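Local structure of RNA-binding protein HI_1333 (Haemophilus influenzae, 1JO0) at residues L46-V51 / I81-R86. The protein probably binds RNA through its CRM domain, though its precise role is not established. Sequence-based numbering, arbitrary orientation.
Sequences LIKVKV and ILVLYR
Lys-48 lies against Ile-81 and Val-83 where strands 46-51 and 81-85 pair antiparallel, and its aliphatic chain runs along Ile-81. Lys-48 CB starts 4.2 Å from Ile-81 CG2. Lys-48 CG, set anti to the carbonyl carbon (chi1 -87°), leans on two methyls of strand 81-85, 3.8 Å from Ile-81 CG2 and 4.0 Å from Val-83 CG2. The extended chain then carries CD and CE past the same isoleucine methyl, and NZ hydrogen-bonds to the carbonyl O of Leu-18 and to a glycerol, probably from the crystallisation liquor. Apolar carbon thus packs against Ile-81 and Val-83 while the charged end stands off that face. Farther along this face, Leu-46 CD1 meets Val-83 CG1 at 3.7 Å. Two pairs of backbone hydrogen bonds, Ile-47 with Leu-84 and Val-49 with Leu-82, tie the strands together; the straightest, Leu-82 N to Val-49 O, has an angle of 178° at the hydrogen. On the other face Val-49 CG2 touches Leu-84 CD1 (4.0 Å), and Ile-47 CG1 packs 4.0 Å from Leu-84 CB. These are the two central strands of a four-stranded mixed sheet, flanked by parallel strand 22-24 beside 46-51 and antiparallel strand 73-78 beside 81-85. Helix 5-15 covers Leu-46, Val-83 and Tyr-85, whereas helix 56-70 packs on Val-51, Leu-82 and Leu-84, burying the pairing in the alpha/beta core of the CRM domain.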
loop_
_atom_site.group_PDB
_atom_site.type_symbol
_atom_site.label_atom_id
_atom_site.label_comp_id
_atom_site.label_asym_id
_atom_site.label_seq_id
_atom_site.Cartn_x
_atom_site.Cartn_y
_atom_site.Cartn_z
ATOM N N LEU A 46 4.554 5.908 1.584
ATOM C CA LEU A 46 3.190 5.907 1.029
ATOM C C LEU A 46 3.245 5.389 -0.387
ATOM O O LEU A 46 3.960 5.970 -1.203
ATOM C CB LEU A 46 2.600 7.296 1.018
ATOM C CG LEU A 46 1.180 7.448 0.458
ATOM C CD1 LEU A 46 0.174 6.657 1.284
ATOM C CD2 LEU A 46 0.817 8.906 0.390
ATOM N N ILE A 47 2.525 4.307 -0.661
ATOM C CA ILE A 47 2.568 3.676 -1.978
ATOM C C ILE A 47 1.159 3.302 -2.461
ATOM O O ILE A 47 0.255 3.038 -1.654
ATOM C CB ILE A 47 3.484 2.422 -2.005
ATOM C CG1 ILE A 47 2.912 1.254 -1.199
ATOM C CG2 ILE A 47 4.901 2.808 -1.566
ATOM C CD1 ILE A 47 3.697 -0.023 -1.420
ATOM N N LYS A 48 1.078 3.202 -3.772
ATOM C CA LYS A 48 -0.081 2.624 -4.463
ATOM C C LYS A 48 0.344 1.354 -5.188
ATOM O O LYS A 48 1.311 1.336 -5.904
ATOM C CB LYS A 48 -0.590 3.596 -5.487
ATOM C CG LYS A 48 -1.577 4.601 -5.021
ATOM C CD LYS A 48 -2.140 5.355 -6.257
ATOM C CE LYS A 48 -3.099 6.355 -5.768
ATOM N NZ LYS A 48 -3.439 7.287 -6.852
ATOM N N VAL A 49 -0.439 0.295 -4.966
ATOM C CA VAL A 49 -0.209 -1.012 -5.564
ATOM C C VAL A 49 -1.441 -1.299 -6.418
ATOM O O VAL A 49 -2.585 -1.225 -5.947
ATOM C CB VAL A 49 -0.042 -2.123 -4.502
ATOM C CG1 VAL A 49 0.123 -3.486 -5.148
ATOM C CG2 VAL A 49 1.123 -1.797 -3.590
ATOM N N LYS A 50 -1.234 -1.585 -7.689
ATOM C CA LYS A 50 -2.315 -1.881 -8.607
ATOM C C LYS A 50 -2.595 -3.376 -8.588
ATOM O O LYS A 50 -1.674 -4.183 -8.733
ATOM C CB LYS A 50 -2.012 -1.412 -10.039
ATOM C CG LYS A 50 -3.209 -1.422 -10.974
ATOM C CD LYS A 50 -2.868 -0.703 -12.284
ATOM C CE LYS A 50 -3.887 -0.963 -13.371
ATOM N NZ LYS A 50 -4.727 0.206 -13.712
ATOM N N VAL A 51 -3.869 -3.729 -8.405
ATOM C CA VAL A 51 -4.325 -5.092 -8.321
ATOM C C VAL A 51 -5.490 -5.281 -9.298
ATOM O O VAL A 51 -6.640 -5.476 -8.949
ATOM C CB VAL A 51 -4.713 -5.509 -6.893
ATOM C CG1 VAL A 51 -4.914 -7.013 -6.809
ATOM C CG2 VAL A 51 -3.648 -5.028 -5.915
ATOM N N ILE A 81 -6.919 -0.354 -6.848
ATOM C CA ILE A 81 -5.754 0.280 -6.256
ATOM C C ILE A 81 -5.806 0.077 -4.745
ATOM O O ILE A 81 -6.822 0.319 -4.070
ATOM C CB ILE A 81 -5.709 1.796 -6.526
ATOM C CG1 ILE A 81 -5.649 2.122 -8.016
ATOM C CG2 ILE A 81 -4.606 2.504 -5.762
ATOM C CD1 ILE A 81 -4.339 1.718 -8.644
ATOM N N LEU A 82 -4.695 -0.360 -4.220
ATOM C CA LEU A 82 -4.444 -0.429 -2.793
ATOM C C LEU A 82 -3.456 0.658 -2.385
ATOM O O LEU A 82 -2.346 0.667 -2.897
ATOM C CB LEU A 82 -3.788 -1.744 -2.404
ATOM C CG LEU A 82 -4.428 -3.065 -2.848
ATOM C CD1 LEU A 82 -3.619 -4.217 -2.277
ATOM C CD2 LEU A 82 -5.882 -3.091 -2.451
ATOM N N VAL A 83 -3.831 1.506 -1.449
ATOM C CA VAL A 83 -2.935 2.528 -0.940
ATOM C C VAL A 83 -2.452 2.070 0.439
ATOM O O VAL A 83 -3.287 1.727 1.305
ATOM C CB VAL A 83 -3.648 3.877 -0.828
ATOM C CG1 VAL A 83 -2.638 4.925 -0.352
ATOM C CG2 VAL A 83 -4.310 4.315 -2.153
ATOM N N LEU A 84 -1.151 2.024 0.628
ATOM C CA LEU A 84 -0.520 1.464 1.818
ATOM C C LEU A 84 0.492 2.451 2.398
ATOM O O LEU A 84 1.075 3.231 1.623
ATOM C CB LEU A 84 0.181 0.166 1.506
ATOM C CG LEU A 84 -0.639 -0.968 0.927
ATOM C CD1 LEU A 84 0.250 -1.997 0.259
ATOM C CD2 LEU A 84 -1.434 -1.599 2.036
ATOM N N TYR A 85 0.737 2.374 3.686
ATOM C CA TYR A 85 1.716 3.244 4.325
ATOM C C TYR A 85 2.494 2.521 5.398
ATOM O O TYR A 85 1.890 1.836 6.230
ATOM C CB TYR A 85 1.052 4.483 4.923
ATOM C CG TYR A 85 1.964 5.354 5.749
ATOM C CD1 TYR A 85 2.800 6.306 5.157
ATOM C CD2 TYR A 85 2.011 5.268 7.137
ATOM C CE1 TYR A 85 3.631 7.099 5.941
ATOM C CE2 TYR A 85 2.828 6.057 7.905
ATOM C CZ TYR A 85 3.640 6.977 7.311
ATOM O OH TYR A 85 4.450 7.775 8.071
ATOM N N ARG A 86 3.816 2.707 5.411
ATOM C CA ARG A 86 4.598 2.246 6.550
ATOM C C ARG A 86 5.673 3.303 6.864
ATOM O O ARG A 86 6.341 3.716 5.903
ATOM C CB ARG A 86 5.272 0.925 6.260
ATOM C CG ARG A 86 5.906 0.259 7.463
ATOM C CD ARG A 86 6.487 -1.084 7.104
ATOM N NE ARG A 86 7.651 -1.014 6.247
ATOM C CZ ARG A 86 8.154 -2.018 5.542
ATOM N NH1 ARG A 86 7.581 -3.223 5.533
ATOM N NH2 ARG A 86 9.248 -1.778 4.821
#